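Local coordinates for protein importin subunit beta-1 (Saccharomyces cerevisiae, PDB 3ND2) that carries proteins into the nucleus in partnership with importin alpha, which recognises the classical nuclear localization signal of the cargo, at residues Ser176-Leu181 against Lys213-Arg218; Ser165-Ser170 against Pro736-Leu741; Val197-Leu202 against Ile238-Ala243; Asp207-Ile212 against Met252-Thr257. All coordinates share one frame; numbering follows the deposited sequence.

Contact 1: residues Ser176-Leu181 against Lys213-Arg218; sequences SSNNIL and KNNMER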
loop_
_atom_site.group_PDB
_atom_site.type_symbol
_atom_site.label_atom_id
_atom_site.label_comp_id
_atom_site.label_asym_id
_atom_site.label_seq_id
_atom_site.Cartn_x
_atom_site.Cartn_y
_atom_site.Cartn_z
ATOM N N SER A 176 -28.657 -3.592 12.234
ATOM C CA SER A 176 -29.516 -2.412 12.115
ATOM C C SER A 176 -29.394 -1.700 10.755
ATOM O O SER A 176 -29.538 -0.477 10.661
ATOM C CB SER A 176 -29.296 -1.456 13.285
ATOM O OG SER A 176 -27.958 -1.007 13.322
ATOM N N SER A 177 -29.185 -2.487 9.699
ATOM C CA SER A 177 -29.045 -1.960 8.340
ATOM C C SER A 177 -30.329 -1.376 7.734
ATOM O O SER A 177 -30.245 -0.535 6.824
ATOM C CB SER A 177 -28.420 -3.002 7.397
ATOM O OG SER A 177 -29.300 -4.080 7.111
ATOM N N ASN A 178 -31.496 -1.821 8.214
ATOM C CA ASN A 178 -32.790 -1.303 7.745
ATOM C C ASN A 178 -32.966 0.172 8.078
ATOM O O ASN A 178 -33.396 0.962 7.236
ATOM C CB ASN A 178 -33.957 -2.061 8.381
ATOM C CG ASN A 178 -34.189 -3.429 7.773
ATOM O OD1 ASN A 178 -33.301 -4.018 7.151
ATOM N ND2 ASN A 178 -35.400 -3.965 7.987
ATOM N N ASN A 179 -32.645 0.518 9.326
ATOM C CA ASN A 179 -32.780 1.871 9.850
ATOM C C ASN A 179 -31.707 2.818 9.321
ATOM O O ASN A 179 -31.981 4.006 9.129
ATOM C CB ASN A 179 -32.793 1.853 11.382
ATOM C CG ASN A 179 -34.166 1.472 11.963
ATOM O OD1 ASN A 179 -35.194 1.575 11.293
ATOM N ND2 ASN A 179 -34.178 1.050 13.225
ATOM N N ILE A 180 -30.494 2.284 9.121
ATOM C CA ILE A 180 -29.397 2.961 8.391
ATOM C C ILE A 180 -29.844 3.346 6.980
ATOM O O ILE A 180 -29.684 4.493 6.577
ATOM C CB ILE A 180 -28.110 2.078 8.304
ATOM C CG1 ILE A 180 -27.424 1.946 9.681
ATOM C CG2 ILE A 180 -27.120 2.625 7.247
ATOM C CD1 ILE A 180 -26.512 0.738 9.800
ATOM N N LEU A 181 -30.422 2.392 6.248
ATOM C CA LEU A 181 -30.980 2.654 4.913
ATOM C C LEU A 181 -32.211 3.561 4.901
ATOM O O LEU A 181 -32.362 4.392 4.009
ATOM C CB LEU A 181 -31.313 1.355 4.177
ATOM C CG LEU A 181 -30.513 1.002 2.921
ATOM C CD1 LEU A 181 -31.432 0.259 1.964
ATOM C CD2 LEU A 181 -29.937 2.226 2.213
ATOM N N LYS A 213 -25.904 -5.509 2.935
ATOM C CA LYS A 213 -25.985 -6.677 2.037
ATOM C C LYS A 213 -27.299 -7.465 2.143
ATOM O O LYS A 213 -27.732 -8.079 1.169
ATOM C CB LYS A 213 -24.791 -7.615 2.252
ATOM C CG LYS A 213 -24.441 -7.831 3.718
ATOM C CD LYS A 213 -23.278 -8.800 3.917
ATOM C CE LYS A 213 -22.978 -8.961 5.416
ATOM N NZ LYS A 213 -22.266 -10.237 5.711
ATOM N N ASN A 214 -27.915 -7.453 3.323
ATOM C CA ASN A 214 -29.197 -8.126 3.543
ATOM C C ASN A 214 -30.378 -7.451 2.857
ATOM O O ASN A 214 -31.301 -8.129 2.407
ATOM C CB ASN A 214 -29.474 -8.276 5.034
ATOM C CG ASN A 214 -28.605 -9.321 5.666
ATOM O OD1 ASN A 214 -28.343 -10.368 5.068
ATOM N ND2 ASN A 214 -28.140 -9.050 6.877
ATOM N N ASN A 215 -30.347 -6.119 2.792
ATOM C CA ASN A 215 -31.347 -5.353 2.045
ATOM C C ASN A 215 -31.130 -5.520 0.537
ATOM O O ASN A 215 -32.091 -5.589 -0.228
ATOM C CB ASN A 215 -31.325 -3.868 2.435
ATOM C CG ASN A 215 -31.267 -3.652 3.938
ATOM O OD1 ASN A 215 -32.285 -3.410 4.589
ATOM N ND2 ASN A 215 -30.067 -3.734 4.494
ATOM N N MET A 216 -29.866 -5.614 0.129
ATOM C CA MET A 216 -29.506 -5.800 -1.281
ATOM C C MET A 216 -29.902 -7.162 -1.837
ATOM O O MET A 216 -30.086 -7.302 -3.041
ATOM C CB MET A 216 -28.006 -5.567 -1.504
ATOM C CG MET A 216 -27.550 -4.120 -1.370
ATOM S SD MET A 216 -28.012 -3.028 -2.733
ATOM C CE MET A 216 -29.470 -2.277 -2.035
ATOM N N GLU A 217 -30.022 -8.154 -0.956
ATOM C CA GLU A 217 -30.499 -9.491 -1.324
ATOM C C GLU A 217 -32.010 -9.553 -1.566
ATOM O O GLU A 217 -32.502 -10.536 -2.120
ATOM C CB GLU A 217 -30.096 -10.524 -0.268
ATOM C CG GLU A 217 -28.728 -11.155 -0.521
ATOM C CD GLU A 217 -28.072 -11.701 0.753
ATOM O OE1 GLU A 217 -28.797 -12.129 1.687
ATOM O OE2 GLU A 217 -26.820 -11.702 0.816
ATOM N N ARG A 218 -32.733 -8.512 -1.154
ATOM C CA ARG A 218 -34.186 -8.425 -1.361
ATOM C C ARG A 218 -34.504 -7.545 -2.567
ATOM O O ARG A 218 -34.197 -6.347 -2.571
ATOM C CB ARG A 218 -34.878 -7.866 -0.120
ATOM C CG ARG A 218 -34.545 -8.593 1.164
ATOM C CD ARG A 218 -34.945 -7.764 2.361
ATOM N NE ARG A 218 -34.065 -8.033 3.497
ATOM C CZ ARG A 218 -34.181 -7.485 4.703
ATOM N NH1 ARG A 218 -35.159 -6.626 4.969
ATOM N NH2 ARG A 218 -33.319 -7.810 5.650
#
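Asn215 reaches from the weakly bonded helix 213-216 into the first turn of helix 177-188, where HEAT repeat 5 begins, and comes up against Ser177, Asn178 and Leu181. Its CB packs on Leu181 CD1 at 4.2 Å, the two side chains running past each other in opposite directions. CG follows, held beside the backbone N (chi1 -46°), which swings the amide toward Ser177 and Asn178. At the tip, the Asn215 amide comes within 2.7 Å of Ser177 OG, measured from Asn215 ND2, and also faces the amide of Asn178, the two planes 60° apart. Losing the amide to an alanine here would probably leave the Ser177 hydroxyl and the Asn178 side chain without the polar group that faces them. The Arg218 side chain crosses that of Asn178 at about a right angle; its NE donates a weak bond to Asn214 O (3.0 Å), and its NH1 has a long, weak ion pair with Glu221. Ser177 OG also has a weak bond to Val174 O, and Leu181 touches Leu225 of helix 219-233. Amide, hydroxyl and aliphatic groups thus meet between the start of helix 177-188 and the short helix 213-216, a largely neutral polar contact with the charge of Arg218 at its exposed rim.

Contact 2: residues Ser165-Ser170 against Pro736-Leu741; sequences SADPQS and PENGTL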
loop_
_atom_site.group_PDB
_atom_site.type_symbol
_atom_site.label_atom_id
_atom_site.label_comp_id
_atom_site.label_asym_id
_atom_site.label_seq_id
_atom_site.Cartn_x
_atom_site.Cartn_y
_atom_site.Cartn_z
ATOM N N SER A 165 -15.959 4.165 10.649
ATOM C CA SER A 165 -15.147 3.748 11.801
ATOM C C SER A 165 -15.374 2.300 12.261
ATOM O O SER A 165 -14.464 1.673 12.811
ATOM C CB SER A 165 -15.288 4.736 12.972
ATOM O OG SER A 165 -16.616 4.837 13.438
ATOM N N ALA A 166 -16.570 1.771 12.015
ATOM C CA ALA A 166 -16.875 0.371 12.314
ATOM C C ALA A 166 -15.953 -0.607 11.588
ATOM O O ALA A 166 -15.577 -0.388 10.430
ATOM C CB ALA A 166 -18.304 0.067 11.969
ATOM N N ASP A 167 -15.586 -1.678 12.287
ATOM C CA ASP A 167 -14.894 -2.806 11.679
ATOM C C ASP A 167 -15.705 -3.291 10.478
ATOM O O ASP A 167 -16.917 -3.497 10.607
ATOM C CB ASP A 167 -14.745 -3.934 12.697
ATOM C CG ASP A 167 -13.712 -4.962 12.288
ATOM O OD1 ASP A 167 -13.882 -5.626 11.239
ATOM O OD2 ASP A 167 -12.728 -5.112 13.037
ATOM N N PRO A 168 -15.051 -3.453 9.307
ATOM C CA PRO A 168 -15.740 -3.807 8.054
ATOM C C PRO A 168 -16.451 -5.164 8.078
ATOM O O PRO A 168 -17.298 -5.430 7.223
ATOM C CB PRO A 168 -14.604 -3.826 7.015
ATOM C CG PRO A 168 -13.491 -3.031 7.628
ATOM C CD PRO A 168 -13.600 -3.287 9.099
ATOM N N GLN A 169 -16.107 -6.002 9.051
ATOM C CA GLN A 169 -16.684 -7.337 9.181
ATOM C C GLN A 169 -17.636 -7.419 10.385
ATOM O O GLN A 169 -18.076 -8.510 10.765
ATOM C CB GLN A 169 -15.556 -8.373 9.305
ATOM C CG GLN A 169 -15.951 -9.821 8.989
ATOM C CD GLN A 169 -15.953 -10.134 7.498
ATOM O OE1 GLN A 169 -15.031 -9.763 6.767
ATOM N NE2 GLN A 169 -16.987 -10.840 7.047
ATOM N N SER A 170 -17.961 -6.264 10.972
ATOM C CA SER A 170 -18.777 -6.217 12.186
ATOM C C SER A 170 -20.253 -6.517 11.913
ATOM O O SER A 170 -20.745 -6.303 10.800
ATOM C CB SER A 170 -18.611 -4.877 12.916
ATOM O OG SER A 170 -19.525 -3.901 12.448
ATOM N N PRO A 736 -5.669 -11.904 12.543
ATOM C CA PRO A 736 -5.720 -10.471 12.242
ATOM C C PRO A 736 -6.393 -9.675 13.371
ATOM O O PRO A 736 -7.452 -10.079 13.869
ATOM C CB PRO A 736 -6.570 -10.413 10.970
ATOM C CG PRO A 736 -6.384 -11.729 10.331
ATOM C CD PRO A 736 -6.241 -12.711 11.448
ATOM N N GLU A 737 -5.775 -8.563 13.771
ATOM C CA GLU A 737 -6.287 -7.745 14.880
ATOM C C GLU A 737 -7.652 -7.118 14.603
ATOM O O GLU A 737 -8.316 -6.644 15.523
ATOM C CB GLU A 737 -5.267 -6.687 15.341
ATOM C CG GLU A 737 -4.172 -6.338 14.341
ATOM C CD GLU A 737 -3.174 -5.328 14.898
ATOM O OE1 GLU A 737 -1.944 -5.565 14.801
ATOM O OE2 GLU A 737 -3.619 -4.286 15.430
ATOM N N ASN A 738 -8.048 -7.120 13.329
ATOM C CA ASN A 738 -9.416 -6.812 12.893
ATOM C C ASN A 738 -9.686 -7.292 11.458
ATOM O O ASN A 738 -8.870 -8.013 10.873
ATOM C CB ASN A 738 -9.760 -5.323 13.077
ATOM C CG ASN A 738 -8.759 -4.390 12.422
ATOM O OD1 ASN A 738 -8.301 -3.434 13.041
ATOM N ND2 ASN A 738 -8.430 -4.650 11.170
ATOM N N GLY A 739 -10.825 -6.888 10.898
ATOM C CA GLY A 739 -11.255 -7.358 9.579
ATOM C C GLY A 739 -10.798 -6.572 8.357
ATOM O O GLY A 739 -11.245 -6.860 7.245
ATOM N N THR A 740 -9.916 -5.588 8.549
ATOM C CA THR A 740 -9.381 -4.787 7.431
ATOM C C THR A 740 -8.348 -5.554 6.598
ATOM O O THR A 740 -7.834 -6.590 7.030
ATOM C CB THR A 740 -8.794 -3.413 7.893
ATOM O OG1 THR A 740 -8.397 -2.649 6.747
ATOM C CG2 THR A 740 -7.585 -3.591 8.784
ATOM N N LEU A 741 -8.055 -5.028 5.408
ATOM C CA LEU A 741 -7.062 -5.604 4.499
ATOM C C LEU A 741 -5.632 -5.344 4.983
ATOM O O LEU A 741 -4.710 -6.081 4.635
ATOM C CB LEU A 741 -7.247 -5.043 3.083
ATOM C CG LEU A 741 -6.647 -5.823 1.905
ATOM C CD1 LEU A 741 -7.606 -6.915 1.428
ATOM C CD2 LEU A 741 -6.293 -4.885 0.757
#
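Asp167 and Gly739 join two surface loops from far-apart parts of the HEAT solenoid: a type I beta turn from Asp167 to Ser170, after helix 149-165, and the loop within HEAT repeat 17 that leads into helix 741-765. The polar part rests on the Asp167 carboxylate. Its CG lies anti to the backbone N (chi1 -164°), bringing both oxygens before the N-H of Gly739, which gives weak bonds to Asp167 OD1 (3.3 Å) and Asp167 OD2 (3.4 Å). OD1 has a second task, accepting from Gln169 N at 3.1 Å through its anti lone pair, the mark of an Asx turn. With an alanine at this position, the Gly739 N-H would probably lose its acceptor across the loops and the Asx turn its side-chain support. The carboxylate also comes close to a carbon, Asp167 OD2 sitting 3.0 Å from Asn738 CB. Nearby, Glu737 forms a salt bridge with Arg696 and a hydrogen bond with Ser74. Packing is left to the next two residues of the turn: Pro168 CD lies against the peptide between Gly739 and Thr740, and Gln169 CB comes to 4.4 Å from Gly739 CA.

Contact 3: residues Val197-Leu202 against Ile238-Ala243; sequences VRLAAL and IEVQAA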
loop_
_atom_site.group_PDB
_atom_site.type_symbol
_atom_site.label_atom_id
_atom_site.label_comp_id
_atom_site.label_asym_id
_atom_site.label_seq_id
_atom_site.Cartn_x
_atom_site.Cartn_y
_atom_site.Cartn_z
ATOM N N VAL A 197 -28.098 18.084 2.331
ATOM C CA VAL A 197 -28.679 16.872 2.909
ATOM C C VAL A 197 -28.530 15.685 1.958
ATOM O O VAL A 197 -28.142 14.596 2.381
ATOM C CB VAL A 197 -30.177 17.071 3.319
ATOM C CG1 VAL A 197 -30.860 15.737 3.593
ATOM C CG2 VAL A 197 -30.291 17.983 4.539
ATOM N N ARG A 198 -28.835 15.901 0.678
ATOM C CA ARG A 198 -28.654 14.869 -0.355
ATOM C C ARG A 198 -27.205 14.383 -0.465
ATOM O O ARG A 198 -26.964 13.179 -0.498
ATOM C CB ARG A 198 -29.160 15.345 -1.727
ATOM C CG ARG A 198 -30.665 15.558 -1.804
ATOM C CD ARG A 198 -31.132 15.623 -3.245
ATOM N NE ARG A 198 -31.598 14.325 -3.737
ATOM C CZ ARG A 198 -31.965 14.077 -4.993
ATOM N NH1 ARG A 198 -31.907 15.032 -5.916
ATOM N NH2 ARG A 198 -32.387 12.861 -5.332
ATOM N N LEU A 199 -26.257 15.318 -0.527
ATOM C CA LEU A 199 -24.822 14.996 -0.551
ATOM C C LEU A 199 -24.401 14.171 0.652
ATOM O O LEU A 199 -23.730 13.150 0.496
ATOM C CB LEU A 199 -23.988 16.265 -0.559
ATOM C CG LEU A 199 -23.325 16.704 -1.855
ATOM C CD1 LEU A 199 -22.645 18.024 -1.559
ATOM C CD2 LEU A 199 -22.313 15.656 -2.355
ATOM N N ALA A 200 -24.793 14.628 1.845
ATOM C CA ALA A 200 -24.552 13.900 3.088
ATOM C C ALA A 200 -25.172 12.504 3.056
ATOM O O ALA A 200 -24.528 11.529 3.461
ATOM C CB ALA A 200 -25.065 14.697 4.296
ATOM N N ALA A 201 -26.403 12.405 2.556
ATOM C CA ALA A 201 -27.084 11.112 2.433
ATOM C C ALA A 201 -26.396 10.151 1.457
ATOM O O ALA A 201 -26.308 8.952 1.727
ATOM C CB ALA A 201 -28.541 11.299 2.071
ATOM N N LEU A 202 -25.890 10.670 0.340
ATOM C CA LEU A 202 -25.249 9.823 -0.656
ATOM C C LEU A 202 -23.848 9.433 -0.207
ATOM O O LEU A 202 -23.415 8.301 -0.417
ATOM C CB LEU A 202 -25.242 10.495 -2.035
ATOM C CG LEU A 202 -26.587 10.577 -2.772
ATOM C CD1 LEU A 202 -26.523 11.534 -3.950
ATOM C CD2 LEU A 202 -27.114 9.196 -3.200
ATOM N N ILE A 238 -24.505 19.723 -9.345
ATOM C CA ILE A 238 -23.528 18.861 -9.993
ATOM C C ILE A 238 -22.669 18.046 -9.014
ATOM O O ILE A 238 -22.146 16.996 -9.379
ATOM C CB ILE A 238 -22.719 19.643 -11.038
ATOM C CG1 ILE A 238 -22.600 18.814 -12.309
ATOM C CG2 ILE A 238 -21.379 20.101 -10.496
ATOM C CD1 ILE A 238 -22.979 19.577 -13.555
ATOM N N GLU A 239 -22.565 18.512 -7.770
ATOM C CA GLU A 239 -21.975 17.727 -6.687
ATOM C C GLU A 239 -22.823 16.518 -6.283
ATOM O O GLU A 239 -22.283 15.491 -5.873
ATOM C CB GLU A 239 -21.739 18.594 -5.451
ATOM C CG GLU A 239 -20.289 18.908 -5.184
ATOM C CD GLU A 239 -19.958 20.377 -5.347
ATOM O OE1 GLU A 239 -19.777 21.051 -4.302
ATOM O OE2 GLU A 239 -19.871 20.855 -6.503
ATOM N N VAL A 240 -24.147 16.656 -6.375
ATOM C CA VAL A 240 -25.071 15.568 -6.073
ATOM C C VAL A 240 -24.992 14.523 -7.185
ATOM O O VAL A 240 -24.998 13.324 -6.920
ATOM C CB VAL A 240 -26.527 16.096 -5.846
ATOM C CG1 VAL A 240 -27.558 14.958 -5.787
ATOM C CG2 VAL A 240 -26.583 16.912 -4.570
ATOM N N GLN A 241 -24.897 14.993 -8.422
ATOM C CA GLN A 241 -24.695 14.134 -9.582
ATOM C C GLN A 241 -23.470 13.212 -9.445
ATOM O O GLN A 241 -23.576 12.002 -9.654
ATOM C CB GLN A 241 -24.498 14.986 -10.828
ATOM C CG GLN A 241 -25.693 15.746 -11.333
ATOM C CD GLN A 241 -25.404 16.354 -12.704
ATOM O OE1 GLN A 241 -24.837 15.696 -13.580
ATOM N NE2 GLN A 241 -25.775 17.614 -12.888
ATOM N N ALA A 242 -22.313 13.789 -9.118
ATOM C CA ALA A 242 -21.069 13.018 -8.976
ATOM C C ALA A 242 -21.160 11.991 -7.844
ATOM O O ALA A 242 -20.730 10.844 -8.001
ATOM C CB ALA A 242 -19.866 13.946 -8.775
ATOM N N ALA A 243 -21.740 12.407 -6.720
ATOM C CA ALA A 243 -21.929 11.538 -5.562
ATOM C C ALA A 243 -22.848 10.352 -5.873
ATOM O O ALA A 243 -22.598 9.232 -5.423
ATOM C CB ALA A 243 -22.462 12.345 -4.368
#
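The second helices of consecutive HEAT repeats lie side by side here, helix 195-208 of repeat 5 against helix 238-255 of repeat 6, in the near-parallel stacking by which a HEAT solenoid is built. The axes of the two segments come within 9.4 Å and run in the same direction, 14° apart. Leu199, Leu202, Val240 and Ala243 carry the contact, mostly through aliphatic carbons, with two backbone oxygens also touched. Leu199 spreads its two methyls over the neighbour: CD1 reaches Glu239 CB, whereas CD2 touches Ala243 CB at 3.9 Å and lies 3.5 Å from Glu239 O. One turn on, Leu202 meets Val240 at about a right angle, Leu202 CD1 being 4.0 Å from Val240 CG1 and 3.8 Å from Val240 O, and Leu202 CB rests on Ala243 CB at 4.1 Å. The methyl of Ala243 thus touches both leucines. Val240 places CG1 anti to its backbone N (chi1 169°), which turns CG1 to Leu202 and leaves CG2 to face Arg198 CB at 4.1 Å. Val240 CG1 also lies over one face of the Arg198 guanidinium, whose NH2 bonds to Ala188 O. Ala232 of helix 219-233 touches both Arg198 and Leu202. Beyond the pair, Val197 and Ala201 pack on helix 149-165, while Ile238, Gln241 and Ala242 pack on helix 280-306, continuing the row of helices in both directions.

Contact 4: residues Asp207-Ile212 against Met252-Thr257; sequences DSLIFI and MSLYYT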
loop_
_atom_site.group_PDB
_atom_site.type_symbol
_atom_site.label_atom_id
_atom_site.label_comp_id
_atom_site.label_asym_id
_atom_site.label_seq_id
_atom_site.Cartn_x
_atom_site.Cartn_y
_atom_site.Cartn_z
ATOM N N ASP A 207 -20.663 4.854 2.379
ATOM C CA ASP A 207 -20.000 4.338 3.582
ATOM C C ASP A 207 -20.723 3.130 4.163
ATOM O O ASP A 207 -20.114 2.310 4.844
ATOM C CB ASP A 207 -19.917 5.429 4.642
ATOM C CG ASP A 207 -18.946 6.519 4.276
ATOM O OD1 ASP A 207 -17.982 6.240 3.526
ATOM O OD2 ASP A 207 -19.144 7.653 4.759
ATOM N N SER A 208 -22.018 3.022 3.873
ATOM C CA SER A 208 -22.853 1.985 4.461
ATOM C C SER A 208 -22.920 0.689 3.666
ATOM O O SER A 208 -23.337 -0.336 4.194
ATOM C CB SER A 208 -24.265 2.524 4.685
ATOM O OG SER A 208 -24.958 2.655 3.460
ATOM N N LEU A 209 -22.506 0.732 2.408
ATOM C CA LEU A 209 -22.806 -0.328 1.435
ATOM C C LEU A 209 -22.469 -1.754 1.847
ATOM O O LEU A 209 -23.205 -2.685 1.530
ATOM C CB LEU A 209 -22.177 -0.001 0.078
ATOM C CG LEU A 209 -22.878 1.084 -0.741
ATOM C CD1 LEU A 209 -22.110 1.324 -2.029
ATOM C CD2 LEU A 209 -24.322 0.721 -1.048
ATOM N N ILE A 210 -21.362 -1.912 2.558
ATOM C CA ILE A 210 -20.896 -3.203 3.065
ATOM C C ILE A 210 -21.835 -3.779 4.121
ATOM O O ILE A 210 -21.966 -4.997 4.250
ATOM C CB ILE A 210 -19.458 -3.051 3.615
ATOM C CG1 ILE A 210 -18.454 -3.234 2.482
ATOM C CG2 ILE A 210 -19.162 -4.042 4.751
ATOM C CD1 ILE A 210 -17.227 -2.364 2.613
ATOM N N PHE A 211 -22.502 -2.899 4.859
ATOM C CA PHE A 211 -23.344 -3.310 5.981
ATOM C C PHE A 211 -24.797 -3.560 5.565
ATOM O O PHE A 211 -25.572 -4.118 6.334
ATOM C CB PHE A 211 -23.240 -2.292 7.136
ATOM C CG PHE A 211 -21.823 -1.986 7.538
ATOM C CD1 PHE A 211 -21.070 -2.913 8.264
ATOM C CD2 PHE A 211 -21.220 -0.783 7.171
ATOM C CE1 PHE A 211 -19.742 -2.642 8.624
ATOM C CE2 PHE A 211 -19.897 -0.509 7.529
ATOM C CZ PHE A 211 -19.159 -1.442 8.252
ATOM N N ILE A 212 -25.145 -3.168 4.337
ATOM C CA ILE A 212 -26.519 -3.299 3.823
ATOM C C ILE A 212 -26.741 -4.474 2.841
ATOM O O ILE A 212 -27.673 -4.447 2.029
ATOM C CB ILE A 212 -27.056 -1.952 3.213
ATOM C CG1 ILE A 212 -26.366 -1.618 1.885
ATOM C CG2 ILE A 212 -26.945 -0.804 4.226
ATOM C CD1 ILE A 212 -27.124 -0.638 1.021
ATOM N N MET A 252 -21.751 -1.161 -7.935
ATOM C CA MET A 252 -21.214 -2.085 -8.936
ATOM C C MET A 252 -20.039 -2.873 -8.366
ATOM O O MET A 252 -19.914 -4.071 -8.603
ATOM C CB MET A 252 -20.790 -1.338 -10.214
ATOM C CG MET A 252 -20.201 -2.225 -11.336
ATOM S SD MET A 252 -21.346 -3.418 -12.082
ATOM C CE MET A 252 -22.442 -2.356 -13.027
ATOM N N SER A 253 -19.186 -2.186 -7.614
ATOM C CA SER A 253 -17.974 -2.772 -7.050
ATOM C C SER A 253 -18.254 -3.918 -6.074
ATOM O O SER A 253 -17.527 -4.914 -6.062
ATOM C CB SER A 253 -17.139 -1.676 -6.372
ATOM O OG SER A 253 -16.071 -2.232 -5.645
ATOM N N LEU A 254 -19.310 -3.763 -5.273
ATOM C CA LEU A 254 -19.663 -4.704 -4.198
ATOM C C LEU A 254 -20.838 -5.610 -4.543
ATOM O O LEU A 254 -20.978 -6.693 -3.969
ATOM C CB LEU A 254 -20.014 -3.939 -2.919
ATOM C CG LEU A 254 -18.956 -3.067 -2.239
ATOM C CD1 LEU A 254 -19.614 -2.279 -1.115
ATOM C CD2 LEU A 254 -17.796 -3.898 -1.709
ATOM N N TYR A 255 -21.679 -5.159 -5.475
ATOM C CA TYR A 255 -22.895 -5.895 -5.860
ATOM C C TYR A 255 -23.021 -6.117 -7.366
ATOM O O TYR A 255 -24.119 -6.035 -7.916
ATOM C CB TYR A 255 -24.140 -5.216 -5.274
ATOM C CG TYR A 255 -24.065 -5.113 -3.764
ATOM C CD1 TYR A 255 -24.339 -6.223 -2.964
ATOM C CD2 TYR A 255 -23.679 -3.923 -3.139
ATOM C CE1 TYR A 255 -24.252 -6.155 -1.586
ATOM C CE2 TYR A 255 -23.586 -3.837 -1.743
ATOM C CZ TYR A 255 -23.884 -4.963 -0.971
ATOM O OH TYR A 255 -23.797 -4.923 0.405
ATOM N N TYR A 256 -21.889 -6.419 -8.014
ATOM C CA TYR A 256 -21.844 -6.779 -9.430
ATOM C C TYR A 256 -22.920 -7.799 -9.830
ATOM O O TYR A 256 -23.492 -7.721 -10.921
ATOM C CB TYR A 256 -20.461 -7.334 -9.791
ATOM C CG TYR A 256 -20.296 -7.690 -11.266
ATOM C CD1 TYR A 256 -20.547 -8.987 -11.724
ATOM C CD2 TYR A 256 -19.887 -6.731 -12.201
ATOM C CE1 TYR A 256 -20.399 -9.317 -13.070
ATOM C CE2 TYR A 256 -19.752 -7.054 -13.553
ATOM C CZ TYR A 256 -20.011 -8.349 -13.973
ATOM O OH TYR A 256 -19.869 -8.691 -15.293
ATOM N N THR A 257 -23.200 -8.743 -8.934
ATOM C CA THR A 257 -24.045 -9.894 -9.242
ATOM C C THR A 257 -25.530 -9.548 -9.455
ATOM O O THR A 257 -26.277 -10.337 -10.030
ATOM C CB THR A 257 -23.870 -11.021 -8.187
ATOM O OG1 THR A 257 -24.703 -12.130 -8.533
ATOM C CG2 THR A 257 -24.224 -10.541 -6.747
#
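Tyr255 OH donates a hydrogen bond to Leu209 O, 2.6 Å away, spanning from the C-terminal part of helix 238-255 to the chain just past the regular part of helix 195-208. The C=O...OH angle is 155°, and the hydroxyl stands 21° out of the carbonyl plane, whereas the oxygen itself lies at the edge of the tyrosine ring and in the ring plane. Leu254 packs beside this bond: its CD1 meets Leu209 CB at 3.6 Å and Ile210 CG1 at 3.9 Å. Tyr255 holds CG beside the backbone N (chi1 -58°), which sends the ring across to Leu209. Ile212 adds a looser contact, with its CG1 4.4 Å from Tyr255 OH. Lys213 and Met216 also touch the tyrosine. Phe211 has Ile210 CG2 over its ring centre and rests on Ala166, Ser170 and Cys163, while Ile212 touches Ser177 of helix 177-188. The backbone at 209-211 still turns like a helix but has lost the regular bonding pattern, and the tyrosine hydroxyl supplies a partner to a carbonyl in this irregular turn: one short polar link, set among aliphatic groups, ties the chain just past HEAT repeat 5 to the end of repeat 6.

In the fold
Contacts 1 and 4 are buried, contact 3 is partly buried and contact 2 lies on the surface. Contacts 3 and 4 use the same helices, 195-208 and 238-255, at points about 18 Å apart between centres: mainly aliphatic packing along the helices in one, a tyrosine hydrogen bond near their ends in the other. Contact 1 adjoins contact 4, where Ser177 meets the backbone of Phe211; its groups are mostly amides and hydroxyls. Contact 2 also touches contact 4, through Pro168 against Ile210, yet it alone joins distant parts of the sequence, chiefly by weak carboxylate-to-backbone bonds rather than by side-chain packing.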